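Local atomic coordinates of VAL-1 (Chlorella virus, PDB entry 3GNE), a protein that cleaves alginate as a lyase of polysaccharide lyase family 14, probably by beta-elimination at the glycosidic linkages of the polysaccharide. Residues N10-G15 with R38-V43; T32-K37 with D163-I168; G57-S62 with A233-F238. All blocks are in the same frame, centred on the assembly; numbering follows the deposited sequence. Where two conformers were deposited one is given.

Contact 1 (N10-G15 with R38-V43)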
ATOM      1  N   ASN A  10      -2.496  -5.380 -19.050  1.00 11.35           N
ATOM      2  CA  ASN A  10      -1.975  -6.193 -20.149  1.00 12.15           C
ATOM      3  C   ASN A  10      -0.493  -5.946 -20.401  1.00 12.00           C
ATOM      4  O   ASN A  10       0.161  -6.721 -21.139  1.00 14.84           O
ATOM      5  CB  ASN A  10      -2.754  -5.861 -21.424  1.00 13.80           C
ATOM      6  CG  ASN A  10      -4.192  -6.342 -21.292  1.00 18.33           C
ATOM      7  OD1 ASN A  10      -5.103  -5.630 -21.702  1.00 40.60           O
ATOM      8  ND2 ASN A  10      -4.312  -7.503 -20.685  1.00 17.46           N
ATOM      9  N   LEU A  11       0.040  -4.890 -19.762  1.00 10.30           N
ATOM     10  CA  LEU A  11       1.501  -4.685 -19.857  1.00 11.29           C
ATOM     11  C   LEU A  11       2.233  -5.013 -18.547  1.00 10.35           C
ATOM     12  O   LEU A  11       3.434  -4.678 -18.411  1.00 11.32           O
ATOM     13  CB  LEU A  11       1.738  -3.191 -20.207  1.00 11.74           C
ATOM     14  CG  LEU A  11       1.117  -2.751 -21.557  1.00 13.05           C
ATOM     15  CD1 LEU A  11       1.345  -1.250 -21.740  1.00 14.09           C
ATOM     16  CD2 LEU A  11       1.690  -3.536 -22.701  1.00 19.16           C
ATOM     17  N   LEU A  12       1.567  -5.638 -17.554  1.00 10.16           N
ATOM     18  CA  LEU A  12       2.147  -5.779 -16.238  1.00 10.70           C
ATOM     19  C   LEU A  12       3.543  -6.428 -16.247  1.00 11.26           C
ATOM     20  O   LEU A  12       4.383  -5.927 -15.497  1.00 12.26           O
ATOM     21  CB  LEU A  12       1.207  -6.643 -15.378  1.00 11.14           C
ATOM     22  CG  LEU A  12       1.618  -6.732 -13.890  1.00 10.99           C
ATOM     23  CD1 LEU A  12       1.616  -5.390 -13.216  1.00 11.74           C
ATOM     24  CD2 LEU A  12       0.661  -7.708 -13.234  1.00 13.46           C
ATOM     25  N   THR A  13       3.733  -7.436 -17.086  1.00 10.89           N
ATOM     26  CA  THR A  13       5.054  -8.102 -17.088  1.00 11.57           C
ATOM     27  C   THR A  13       5.832  -7.723 -18.339  1.00 11.69           C
ATOM     28  O   THR A  13       6.758  -8.453 -18.669  1.00 14.35           O
ATOM     29  CB  THR A  13       4.914  -9.628 -17.005  1.00 12.61           C
ATOM     30  OG1 THR A  13       4.081 -10.065 -18.125  1.00 15.23           O
ATOM     31  CG2 THR A  13       4.271 -10.075 -15.715  1.00 15.52           C
ATOM     32  N   LYS A  14       5.486  -6.633 -19.012  1.00 12.19           N
ATOM     33  CA  LYS A  14       6.130  -6.140 -20.220  1.00 13.24           C
ATOM     34  C   LYS A  14       6.553  -4.705 -19.998  1.00 12.53           C
ATOM     35  O   LYS A  14       6.749  -3.974 -20.979  1.00 16.08           O
ATOM     36  CB  LYS A  14       5.175  -6.202 -21.438  1.00 17.70           C
ATOM     37  CG  LYS A  14       4.613  -7.576 -21.689  1.00 24.98           C
ATOM     38  CD  LYS A  14       3.682  -7.618 -22.923  1.00 27.07           C
ATOM     39  CE  LYS A  14       2.732  -8.795 -22.722  1.00 41.61           C
ATOM     40  NZ  LYS A  14       2.071  -9.409 -23.890  1.00 59.55           N
ATOM     41  N   GLY A  15       6.717  -4.259 -18.749  1.00 12.39           N
ATOM     42  CA  GLY A  15       7.224  -2.931 -18.423  1.00 12.47           C
ATOM     43  C   GLY A  15       6.176  -1.965 -17.921  1.00 10.98           C
ATOM     44  O   GLY A  15       6.486  -0.891 -17.408  1.00 11.79           O
ATOM     45  N   ARG A  38     -10.478  -5.995 -16.618  1.00 12.95           N
ATOM     46  CA  ARG A  38      -9.156  -6.630 -16.663  1.00 13.12           C
ATOM     47  C   ARG A  38      -8.611  -6.541 -15.242  1.00 10.37           C
ATOM     48  O   ARG A  38      -8.575  -5.405 -14.758  1.00 11.86           O
ATOM     49  CB  ARG A  38      -8.254  -5.942 -17.698  1.00 13.02           C
ATOM     50  CG  ARG A  38      -7.092  -6.839 -18.096  1.00 16.65           C
ATOM     51  CD  ARG A  38      -7.574  -7.986 -18.971  1.00 20.54           C
ATOM     52  NE  ARG A  38      -6.502  -8.807 -19.483  1.00 19.93           N
ATOM     53  CZ  ARG A  38      -6.461 -10.103 -19.741  1.00 16.54           C
ATOM     54  NH1 ARG A  38      -7.497 -10.888 -19.547  1.00 19.05           N
ATOM     55  NH2 ARG A  38      -5.373 -10.704 -20.211  1.00 20.86           N
ATOM     56  N   VAL A  39      -8.295  -7.665 -14.628  1.00  9.55           N
ATOM     57  CA  VAL A  39      -7.940  -7.691 -13.223  1.00  9.67           C
ATOM     58  C   VAL A  39      -6.705  -8.543 -13.011  1.00  9.41           C
ATOM     59  O   VAL A  39      -6.263  -9.275 -13.877  1.00 11.02           O
ATOM     60  CB  VAL A  39      -9.102  -8.325 -12.400  1.00 10.60           C
ATOM     61  CG1 VAL A  39     -10.429  -7.648 -12.722  1.00 12.56           C
ATOM     62  CG2 VAL A  39      -9.179  -9.823 -12.631  1.00 13.38           C
ATOM     63  N   VAL A  40      -6.157  -8.444 -11.774  1.00  9.20           N
ATOM     64  CA  VAL A  40      -5.264  -9.500 -11.305  1.00  8.70           C
ATOM     65  C   VAL A  40      -6.076 -10.325 -10.307  1.00  8.95           C
ATOM     66  O   VAL A  40      -6.639  -9.799  -9.344  1.00  9.55           O
ATOM     67  CB  VAL A  40      -3.986  -8.969 -10.639  1.00  9.34           C
ATOM     68  CG1 VAL A  40      -3.089 -10.158 -10.280  1.00  9.45           C
ATOM     69  CG2 VAL A  40      -3.239  -8.023 -11.569  1.00 10.23           C
ATOM     70  N   LYS A  41      -6.152 -11.638 -10.605  1.00  9.05           N
ATOM     71  CA  LYS A  41      -6.708 -12.607  -9.670  1.00  9.27           C
ATOM     72  C   LYS A  41      -5.569 -12.940  -8.694  1.00  8.57           C
ATOM     73  O   LYS A  41      -4.616 -13.617  -9.098  1.00  9.84           O
ATOM     74  CB  LYS A  41      -7.198 -13.839 -10.404  1.00 10.48           C
ATOM     75  CG  LYS A  41      -7.797 -14.940  -9.522  1.00 13.27           C
ATOM     76  CD  LYS A  41      -8.028 -16.205 -10.383  1.00 21.83           C
ATOM     77  CE  LYS A  41      -8.902 -17.225  -9.715  1.00 29.15           C
ATOM     78  NZ  LYS A  41      -9.498 -18.220 -10.650  1.00 49.32           N
ATOM     79  N   ALA A  42      -5.680 -12.424  -7.499  1.00  8.69           N
ATOM     80  CA  ALA A  42      -4.678 -12.683  -6.435  1.00  8.28           C
ATOM     81  C   ALA A  42      -5.010 -13.990  -5.741  1.00  7.93           C
ATOM     82  O   ALA A  42      -6.117 -14.119  -5.134  1.00 10.98           O
ATOM     83  CB  ALA A  42      -4.716 -11.561  -5.415  1.00  9.70           C
ATOM     84  N   VAL A  43      -4.098 -14.928  -5.855  1.00  7.70           N
ATOM     85  CA  VAL A  43      -4.329 -16.268  -5.283  1.00  7.97           C
ATOM     86  C   VAL A  43      -3.563 -16.392  -4.000  1.00  7.79           C
ATOM     87  O   VAL A  43      -2.343 -16.246  -3.967  1.00  8.32           O
ATOM     88  CB  VAL A  43      -3.870 -17.318  -6.299  1.00  9.62           C
ATOM     89  CG1 VAL A  43      -3.868 -18.714  -5.680  1.00 10.16           C
ATOM     90  CG2 VAL A  43      -4.757 -17.272  -7.538  1.00 11.00           C
TER
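Leu-12 and Val-40 supply the apolar half of this contact, and Asn-10 and Arg-38 the polar half; the two pairs lie side by side, one buried and one at the surface. In the apolar pair, methyl CD2 of Leu-12 comes to 4.3 Å from methyl CG2 of Val-40, a light touch between two branch ends. Leu-12 occupies the second position of a type I turn running from Leu-11 to Lys-14, closed by Lys-14 N donating to Leu-11 O over 2.9 Å. With its CG swung anti to the backbone N (chi1 -173°), Leu-12 reaches out of the turn toward the strand. Val-40 divides its branches: CG2 meets the leucine, while CG1 packs against Phe-59.

The polar pair works differently. The amide of Asn-10 sits at the edge of the Arg-38 guanidinium, near its plane, with the carbon CG of Asn-10 3.8 Å from NE of Arg-38. The two side chains cross at about a right angle, and their flat groups are turned 43° apart. A bend in the arginine chain at chi2 (72°) brings the NE edge round to the asparagine. NH1 of Arg-38 is hydrogen-bonded to Thr-33 OG1 of the adjacent strand 30-34.

Segment 10-15 lies in the loop that joins strand 3-6 of one sheet to strand 21-25 of the other, and so lies at a margin of the fold where the sheets are bridged. Leu-12 also touches Met-26, Val-31 and Phe-61. Strand 37-44, for its part, is flanked by antiparallel neighbours 30-34 and 231-241, the latter also bonded through its Thr-236 OG1 to Arg-38 O.

Contact 2 (T32-K37 with D163-I168)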
ATOM      1  N   THR A  32      -6.296 -11.540 -15.681  1.00 11.45           N
ATOM      2  CA  THR A  32      -7.430 -12.226 -16.301  1.00 12.02           C
ATOM      3  C   THR A  32      -8.555 -11.243 -16.384  1.00 11.58           C
ATOM      4  O   THR A  32      -8.401 -10.039 -16.139  1.00 12.95           O
ATOM      5  CB  THR A  32      -7.751 -13.499 -15.492  1.00 15.41           C
ATOM      6  OG1 THR A  32      -8.695 -14.301 -16.218  1.00 15.86           O
ATOM      7  CG2 THR A  32      -8.344 -13.156 -14.133  1.00 15.77           C
ATOM      8  N   THR A  33      -9.703 -11.790 -16.811  1.00 13.59           N
ATOM      9  CA  THR A  33     -10.912 -10.991 -16.886  1.00 15.08           C
ATOM     10  C   THR A  33     -11.934 -11.509 -15.879  1.00 14.73           C
ATOM     11  O   THR A  33     -12.136 -12.723 -15.821  1.00 18.23           O
ATOM     12  CB  THR A  33     -11.507 -11.103 -18.300  1.00 17.60           C
ATOM     13  OG1 THR A  33     -10.577 -10.446 -19.181  1.00 20.20           O
ATOM     14  CG2 THR A  33     -12.823 -10.342 -18.420  1.00 19.67           C
ATOM     15  N   PHE A  34     -12.516 -10.563 -15.157  1.00 14.34           N
ATOM     16  CA  PHE A  34     -13.498 -10.967 -14.132  1.00 15.24           C
ATOM     17  C   PHE A  34     -14.510  -9.858 -14.090  1.00 15.64           C
ATOM     18  O   PHE A  34     -14.133  -8.657 -14.049  1.00 13.97           O
ATOM     19  CB  PHE A  34     -12.820 -11.251 -12.776  1.00 14.49           C
ATOM     20  CG  PHE A  34     -13.839 -11.456 -11.638  1.00 15.29           C
ATOM     21  CD1 PHE A  34     -14.473 -12.698 -11.533  1.00 20.02           C
ATOM     22  CD2 PHE A  34     -14.154 -10.481 -10.742  1.00 13.84           C
ATOM     23  CE1 PHE A  34     -15.428 -12.917 -10.537  1.00 23.40           C
ATOM     24  CE2 PHE A  34     -15.092 -10.667  -9.752  1.00 16.30           C
ATOM     25  CZ  PHE A  34     -15.741 -11.892  -9.675  1.00 22.74           C
ATOM     26  N   ASP A  35     -15.814 -10.167 -14.147  1.00 15.53           N
ATOM     27  CA  ASP A  35     -16.851  -9.142 -14.050  1.00 16.05           C
ATOM     28  C   ASP A  35     -16.652  -8.021 -15.082  1.00 15.86           C
ATOM     29  O   ASP A  35     -16.903  -6.841 -14.779  1.00 18.04           O
ATOM     30  CB  ASP A  35     -16.868  -8.514 -12.653  1.00 17.97           C
ATOM     31  CG  ASP A  35     -18.120  -7.733 -12.367  1.00 19.40           C
ATOM     32  OD1 ASP A  35     -19.179  -8.041 -12.981  1.00 19.95           O
ATOM     33  OD2 ASP A  35     -18.096  -6.802 -11.533  1.00 23.67           O
ATOM     34  N   GLY A  36     -16.198  -8.418 -16.276  1.00 19.09           N
ATOM     35  CA  GLY A  36     -16.084  -7.477 -17.385  1.00 19.21           C
ATOM     36  C   GLY A  36     -14.890  -6.557 -17.300  1.00 19.69           C
ATOM     37  O   GLY A  36     -14.773  -5.615 -18.097  1.00 20.84           O
ATOM     38  N   LYS A  37     -14.002  -6.797 -16.336  1.00 15.79           N
ATOM     39  CA  LYS A  37     -12.841  -5.954 -16.118  1.00 13.80           C
ATOM     40  C   LYS A  37     -11.549  -6.735 -16.259  1.00 12.35           C
ATOM     41  O   LYS A  37     -11.532  -7.977 -16.038  1.00 13.63           O
ATOM     42  CB  LYS A  37     -12.858  -5.370 -14.703  1.00 15.71           C
ATOM     43  CG  LYS A  37     -14.108  -4.561 -14.366  1.00 16.42           C
ATOM     44  CD  LYS A  37     -14.090  -4.191 -12.884  1.00 19.83           C
ATOM     45  CE  LYS A  37     -15.403  -3.525 -12.460  1.00 23.84           C
ATOM     46  NZ  LYS A  37     -15.508  -2.174 -13.081  1.00 35.39           N
ATOM     47  N   ASP A 163     -18.382  -9.038  -2.437  1.00 11.81           N
ATOM     48  CA  ASP A 163     -19.085  -9.077  -3.714  1.00 12.97           C
ATOM     49  C   ASP A 163     -19.263  -7.691  -4.317  1.00 13.00           C
ATOM     50  O   ASP A 163     -20.279  -7.432  -5.003  1.00 14.06           O
ATOM     51  CB  ASP A 163     -20.444  -9.788  -3.469  1.00 13.39           C
ATOM     52  CG  ASP A 163     -20.315 -11.291  -3.347  1.00 14.55           C
ATOM     53  OD1 ASP A 163     -19.237 -11.858  -3.611  1.00 13.32           O
ATOM     54  OD2 ASP A 163     -21.341 -11.952  -3.006  1.00 13.63           O
ATOM     55  N   VAL A 164     -18.360  -6.764  -4.078  1.00 12.53           N
ATOM     56  CA  VAL A 164     -18.391  -5.411  -4.623  1.00 14.08           C
ATOM     57  C   VAL A 164     -16.983  -4.938  -4.970  1.00 12.88           C
ATOM     58  O   VAL A 164     -16.007  -5.369  -4.354  1.00 13.40           O
ATOM     59  CB  VAL A 164     -18.881  -4.358  -3.632  1.00 18.75           C
ATOM     60  CG1 VAL A 164     -20.200  -4.743  -3.049  1.00 22.64           C
ATOM     61  CG2 VAL A 164     -17.960  -4.146  -2.440  1.00 22.61           C
ATOM     62  N   TRP A 165     -16.892  -4.020  -5.913  1.00 12.70           N
ATOM     63  CA  TRP A 165     -15.600  -3.413  -6.157  1.00 12.08           C
ATOM     64  C   TRP A 165     -15.343  -2.344  -5.130  1.00 12.55           C
ATOM     65  O   TRP A 165     -15.875  -1.219  -5.204  1.00 18.49           O
ATOM     66  CB  TRP A 165     -15.557  -2.879  -7.592  1.00 12.70           C
ATOM     67  CG  TRP A 165     -15.504  -4.032  -8.552  1.00 12.33           C
ATOM     68  CD1 TRP A 165     -16.505  -4.535  -9.317  1.00 14.43           C
ATOM     69  CD2 TRP A 165     -14.351  -4.826  -8.825  1.00 11.60           C
ATOM     70  NE1 TRP A 165     -16.076  -5.601 -10.069  1.00 14.99           N
ATOM     71  CE2 TRP A 165     -14.730  -5.800  -9.776  1.00 13.22           C
ATOM     72  CE3 TRP A 165     -13.050  -4.794  -8.352  1.00 11.33           C
ATOM     73  CZ2 TRP A 165     -13.833  -6.725 -10.258  1.00 13.28           C
ATOM     74  CZ3 TRP A 165     -12.153  -5.732  -8.826  1.00 11.73           C
ATOM     75  CH2 TRP A 165     -12.538  -6.695  -9.769  1.00 13.25           C
ATOM     76  N   ASN A 166     -14.547  -2.642  -4.138  1.00 11.19           N
ATOM     77  CA  ASN A 166     -14.231  -1.625  -3.118  1.00 10.05           C
ATOM     78  C   ASN A 166     -13.178  -0.683  -3.696  1.00  9.74           C
ATOM     79  O   ASN A 166     -12.202  -1.209  -4.269  1.00 12.53           O
ATOM     80  CB  ASN A 166     -13.639  -2.270  -1.868  1.00 10.88           C
ATOM     81  CG  ASN A 166     -14.654  -3.178  -1.167  1.00 10.11           C
ATOM     82  OD1 ASN A 166     -15.522  -2.669  -0.453  1.00 11.61           O
ATOM     83  ND2 ASN A 166     -14.508  -4.492  -1.300  1.00 11.36           N
ATOM     84  N   ARG A 167     -13.341   0.596  -3.538  1.00  9.48           N
ATOM     85  CA  ARG A 167     -12.423   1.595  -4.043  1.00  9.65           C
ATOM     86  C   ARG A 167     -11.505   2.073  -2.928  1.00 10.32           C
ATOM     87  O   ARG A 167     -11.987   2.578  -1.923  1.00 12.70           O
ATOM     88  CB  ARG A 167     -13.206   2.788  -4.638  1.00 13.34           C
ATOM     89  CG  ARG A 167     -14.126   2.323  -5.758  1.00 16.74           C
ATOM     90  CD  ARG A 167     -14.905   3.499  -6.321  1.00 26.42           C
ATOM     91  NE  ARG A 167     -15.618   4.275  -5.339  1.00 39.46           N
ATOM     92  CZ  ARG A 167     -16.657   4.132  -4.541  1.00 36.89           C
ATOM     93  NH1 ARG A 167     -17.013   5.135  -3.749  1.00 38.85           N
ATOM     94  NH2 ARG A 167     -17.339   2.976  -4.518  1.00 48.05           N
ATOM     95  N   ILE A 168     -10.191   1.907  -3.160  1.00 10.07           N
ATOM     96  CA  ILE A 168      -9.210   2.263  -2.163  1.00 10.13           C
ATOM     97  C   ILE A 168      -8.288   3.354  -2.705  1.00  9.41           C
ATOM     98  O   ILE A 168      -7.869   3.275  -3.855  1.00 10.61           O
ATOM     99  CB  ILE A 168      -8.329   1.019  -1.842  1.00 12.39           C
ATOM    100  CG1 ILE A 168      -9.192  -0.222  -1.535  1.00 19.92           C
ATOM    101  CG2 ILE A 168      -7.352   1.358  -0.720  1.00 13.25           C
ATOM    102  CD1 ILE A 168     -10.045  -0.107  -0.312  1.00 36.35           C
TER
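A tight type I' turn from Phe-34 to Lys-37, with Phe-34 N bonded to Lys-37 O at 2.9 Å and Lys-37 N to Phe-34 O at 3.0 Å, faces the loop before strand 166-173 and brings Asp-35 CA to 9.8 Å from Trp-165 CA. Across that gap the indole of Trp-165 makes every contact from its side, gripped by three residues of one hairpin, each of which uses a different part of it.

The polar edge is taken by Asp-35. Trp-165 NE1 donates to Asp-35 OD2 over 2.8 Å, with an N-H...O angle of 159°, and the oxygen receives it on its anti lone pair. Carboxylate and indole are almost coplanar, 2° apart, a geometry that, with Lys-37 over the face, restrains the rotation of the ring.

Lys-37 lies over a face instead. Its CE stands 3.5 Å from the centroid of the Trp-165 five-membered ring, a CH-pi contact, and CD rides nearer the rim of the same face. The chain bends at its last torsion (chi4 -69°), keeping NZ above the pyrrole in a cation-pi arrangement, 4.7 Å from that centroid. The carboxylate bonded to the indole N-H may enrich the ring in electrons and so favour the ammonium.

Phe-34 completes the grip by apolar contact: Trp-165 CZ2 meets the edge of the phenyl ring, 3.8 Å from Phe-34 CD2.

The hairpin joins strands 30-34 and 37-44 at one border of the larger sheet, and the indole bridges from 166-173 across its intervening strands. Trp-165 rests on Val-39, Tyr-234, Thr-236 and Glu-78 along the way and meets the ring of Phe-80, while Phe-34 stacks on Tyr-234.

Contact 3 (G57-S62 with A233-F238)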
ATOM      1  N   GLY A  57       1.355 -17.030  -1.776  1.00  7.34           N
ATOM      2  CA  GLY A  57       0.163 -16.212  -1.855  1.00  8.90           C
ATOM      3  C   GLY A  57       0.424 -14.803  -2.309  1.00  8.08           C
ATOM      4  O   GLY A  57       1.480 -14.202  -2.059  1.00  8.83           O
ATOM      5  N   GLY A  58      -0.564 -14.268  -2.995  1.00  7.32           N
ATOM      6  CA  GLY A  58      -0.580 -12.876  -3.447  1.00  7.55           C
ATOM      7  C   GLY A  58       0.259 -12.660  -4.687  1.00  7.86           C
ATOM      8  O   GLY A  58       0.539 -13.565  -5.446  1.00  8.24           O
ATOM      9  N   PHE A  59       0.666 -11.381  -4.843  1.00  7.10           N
ATOM     10  CA  PHE A  59       1.546 -10.996  -5.954  1.00  6.42           C
ATOM     11  C   PHE A  59       2.128  -9.638  -5.591  1.00  7.21           C
ATOM     12  O   PHE A  59       1.583  -8.946  -4.724  1.00  7.49           O
ATOM     13  CB  PHE A  59       0.860 -10.969  -7.326  1.00  7.59           C
ATOM     14  CG  PHE A  59      -0.142  -9.835  -7.548  1.00  7.90           C
ATOM     15  CD1 PHE A  59       0.226  -8.779  -8.379  1.00  9.02           C
ATOM     16  CD2 PHE A  59      -1.399  -9.814  -6.960  1.00  8.07           C
ATOM     17  CE1 PHE A  59      -0.630  -7.713  -8.642  1.00  8.63           C
ATOM     18  CE2 PHE A  59      -2.284  -8.760  -7.209  1.00  8.67           C
ATOM     19  CZ  PHE A  59      -1.886  -7.731  -8.038  1.00 10.16           C
ATOM     20  N   SER A  60       3.204  -9.293  -6.291  1.00  6.83           N
ATOM     21  CA  SER A  60       3.848  -8.004  -6.014  1.00  7.41           C
ATOM     22  C   SER A  60       4.395  -7.412  -7.299  1.00  7.28           C
ATOM     23  O   SER A  60       4.631  -8.108  -8.262  1.00  7.76           O
ATOM     24  CB  SER A  60       4.971  -8.206  -4.976  1.00  7.18           C
ATOM     25  OG  SER A  60       6.012  -8.970  -5.528  1.00  8.95           O
ATOM     26  N   PHE A  61       4.634  -6.083  -7.200  1.00  7.24           N
ATOM     27  CA  PHE A  61       5.388  -5.389  -8.262  1.00  6.97           C
ATOM     28  C   PHE A  61       5.766  -4.019  -7.714  1.00  7.11           C
ATOM     29  O   PHE A  61       5.161  -3.547  -6.773  1.00  8.29           O
ATOM     30  CB  PHE A  61       4.592  -5.246  -9.572  1.00  7.24           C
ATOM     31  CG  PHE A  61       3.331  -4.423  -9.485  1.00  8.15           C
ATOM     32  CD1 PHE A  61       3.400  -3.043  -9.776  1.00  8.17           C
ATOM     33  CD2 PHE A  61       2.099  -4.988  -9.197  1.00  8.80           C
ATOM     34  CE1 PHE A  61       2.260  -2.270  -9.763  1.00  8.70           C
ATOM     35  CE2 PHE A  61       0.932  -4.221  -9.128  1.00  8.95           C
ATOM     36  CZ  PHE A  61       1.052  -2.862  -9.428  1.00  9.80           C
ATOM     37  N   SER A  62       6.764  -3.380  -8.349  0.50  6.02           N
ATOM     38  CA  SER A  62       6.983  -1.965  -8.041  0.50  5.42           C
ATOM     39  C   SER A  62       6.767  -1.168  -9.326  0.50  6.59           C
ATOM     40  O   SER A  62       6.744  -1.734 -10.422  0.50 10.34           O
ATOM     41  CB  SER A  62       8.390  -1.732  -7.497  0.50  5.56           C
ATOM     42  OG  SER A  62       9.366  -2.135  -8.465  0.50  4.28           O
ATOM     43  N   ALA A 233      -8.844 -13.023  -4.362  1.00  9.14           N
ATOM     44  CA  ALA A 233      -9.438 -11.706  -4.462  1.00  8.66           C
ATOM     45  C   ALA A 233      -9.041 -11.144  -5.817  1.00  9.17           C
ATOM     46  O   ALA A 233      -8.058 -11.596  -6.415  1.00 11.12           O
ATOM     47  CB  ALA A 233      -8.990 -10.799  -3.327  1.00 11.10           C
ATOM     48  N   TYR A 234      -9.763 -10.129  -6.273  1.00  8.99           N
ATOM     49  CA  TYR A 234      -9.423  -9.542  -7.562  1.00  9.15           C
ATOM     50  C   TYR A 234      -9.092  -8.057  -7.411  1.00  8.90           C
ATOM     51  O   TYR A 234      -9.826  -7.328  -6.747  1.00 11.16           O
ATOM     52  CB  TYR A 234     -10.579  -9.687  -8.561  1.00 11.03           C
ATOM     53  CG  TYR A 234     -11.049 -11.108  -8.729  1.00 10.68           C
ATOM     54  CD1 TYR A 234     -10.492 -11.941  -9.697  1.00 11.10           C
ATOM     55  CD2 TYR A 234     -12.066 -11.612  -7.902  1.00 11.08           C
ATOM     56  CE1 TYR A 234     -10.926 -13.260  -9.839  1.00 12.01           C
ATOM     57  CE2 TYR A 234     -12.502 -12.905  -8.055  1.00 12.96           C
ATOM     58  CZ  TYR A 234     -11.938 -13.719  -9.023  1.00 12.83           C
ATOM     59  OH  TYR A 234     -12.424 -15.023  -9.142  1.00 15.89           O
ATOM     60  N   PHE A 235      -8.016  -7.621  -8.038  1.00  9.20           N
ATOM     61  CA  PHE A 235      -7.611  -6.225  -7.992  1.00  9.09           C
ATOM     62  C   PHE A 235      -7.659  -5.633  -9.395  1.00  8.99           C
ATOM     63  O   PHE A 235      -7.325  -6.277 -10.376  1.00  9.76           O
ATOM     64  CB  PHE A 235      -6.131  -6.135  -7.462  1.00  8.24           C
ATOM     65  CG  PHE A 235      -6.046  -6.456  -5.975  1.00  7.85           C
ATOM     66  CD1 PHE A 235      -6.192  -5.487  -5.007  1.00  8.36           C
ATOM     67  CD2 PHE A 235      -5.803  -7.783  -5.586  1.00  8.71           C
ATOM     68  CE1 PHE A 235      -6.090  -5.794  -3.645  1.00  8.35           C
ATOM     69  CE2 PHE A 235      -5.700  -8.107  -4.233  1.00  8.13           C
ATOM     70  CZ  PHE A 235      -5.851  -7.118  -3.249  1.00  8.52           C
ATOM     71  N   THR A 236      -8.067  -4.378  -9.475  1.00  9.02           N
ATOM     72  CA  THR A 236      -8.181  -3.758 -10.807  1.00  9.29           C
ATOM     73  C   THR A 236      -8.035  -2.268 -10.697  1.00  8.64           C
ATOM     74  O   THR A 236      -8.094  -1.703  -9.616  1.00  9.17           O
ATOM     75  CB  THR A 236      -9.549  -4.149 -11.445  1.00 10.72           C
ATOM     76  OG1 THR A 236      -9.537  -3.813 -12.839  1.00 11.85           O
ATOM     77  CG2 THR A 236     -10.715  -3.442 -10.722  1.00 11.22           C
ATOM     78  N   ASN A 237      -7.888  -1.614 -11.857  1.00  9.28           N
ATOM     79  CA  ASN A 237      -7.970  -0.172 -11.964  1.00 11.04           C
ATOM     80  C   ASN A 237      -6.937   0.512 -11.070  1.00 10.55           C
ATOM     81  O   ASN A 237      -7.277   1.403 -10.274  1.00 10.66           O
ATOM     82  CB  ASN A 237      -9.392   0.342 -11.636  1.00 12.12           C
ATOM     83  CG  ASN A 237      -9.598   1.704 -12.268  1.00 13.01           C
ATOM     84  OD1 ASN A 237      -8.920   2.105 -13.214  1.00 14.74           O
ATOM     85  ND2 ASN A 237     -10.573   2.454 -11.709  1.00 15.26           N
ATOM     86  N   PHE A 238      -5.694   0.117 -11.195  1.00  9.58           N
ATOM     87  CA  PHE A 238      -4.608   0.782 -10.470  1.00  8.84           C
ATOM     88  C   PHE A 238      -4.355   2.145 -11.103  1.00  9.19           C
ATOM     89  O   PHE A 238      -4.110   2.241 -12.309  1.00 10.29           O
ATOM     90  CB  PHE A 238      -3.317  -0.056 -10.590  1.00  9.83           C
ATOM     91  CG  PHE A 238      -3.375  -1.336  -9.780  1.00  8.83           C
ATOM     92  CD1 PHE A 238      -2.890  -1.345  -8.476  1.00  9.98           C
ATOM     93  CD2 PHE A 238      -3.883  -2.517 -10.295  1.00 10.87           C
ATOM     94  CE1 PHE A 238      -2.899  -2.569  -7.748  1.00  9.47           C
ATOM     95  CE2 PHE A 238      -3.915  -3.703  -9.603  1.00 10.57           C
ATOM     96  CZ  PHE A 238      -3.425  -3.713  -8.303  1.00 10.70           C
TER
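The rim of the Phe-59 ring touches both Phe-235, through CE2, and Phe-238, through CZ, and this cluster is the close-packed part of the contact. Phe-59 CE2 is 4.0 Å from Phe-235 CD2, both partners being met near the plane of the Phe-59 ring. Its CG lies between the backbone N and the carbonyl carbon (chi1 71°), which carries the ring across to the facing strand. Beside it, Phe-61 makes a T-shaped pair with Phe-238: the CZ end of Phe-61 points at the Phe-238 face, off toward its rim, with centroids 5.7 Å apart and planes at 76°. Trp-217 meets all four phenylalanine rings, so this part of the core is rich in aromatic rings.

The outer sides are looser and more polar. Ser-62, Tyr-234 and Asn-237 are partly exposed; Tyr-234 points away to stack on Phe-34, and Asn-237 ND2 is bonded to Glu-78. Asn-237 has a left-handed backbone conformation, and past it Phe-238 faces inward like Phe-235, three residues earlier.

The axes of segments 59-62 and 233-238 pass 11.5 Å apart, their directions 24° apart, a spacing between sheets and not between paired strands. Two antiparallel sheets stacked face to face over a hydrophobic filling are the hallmark of the concanavalin-like beta-sandwich, the jelly roll to which this lyase family belongs.

How the contacts relate
The three contacts crowd one end of the beta-sandwich: the centres of contacts 1 and 3 are about 7 Å apart, those of 1 and 2 about 13 Å, and those of 2 and 3 about 12 Å. Strands 37-44 and 231-241, neighbours in the larger sheet, tie them together. One side of this pair looks into the core, where contact 3 joins the sheets and contact 1 closes the margin; the other carries contact 2. Along the chain contact 1 closes before contact 3 opens, whereas contact 2 interleaves with both. Residues remote in sequence thus hold both faces of the same strands, binding early and late parts of the chain into one domain.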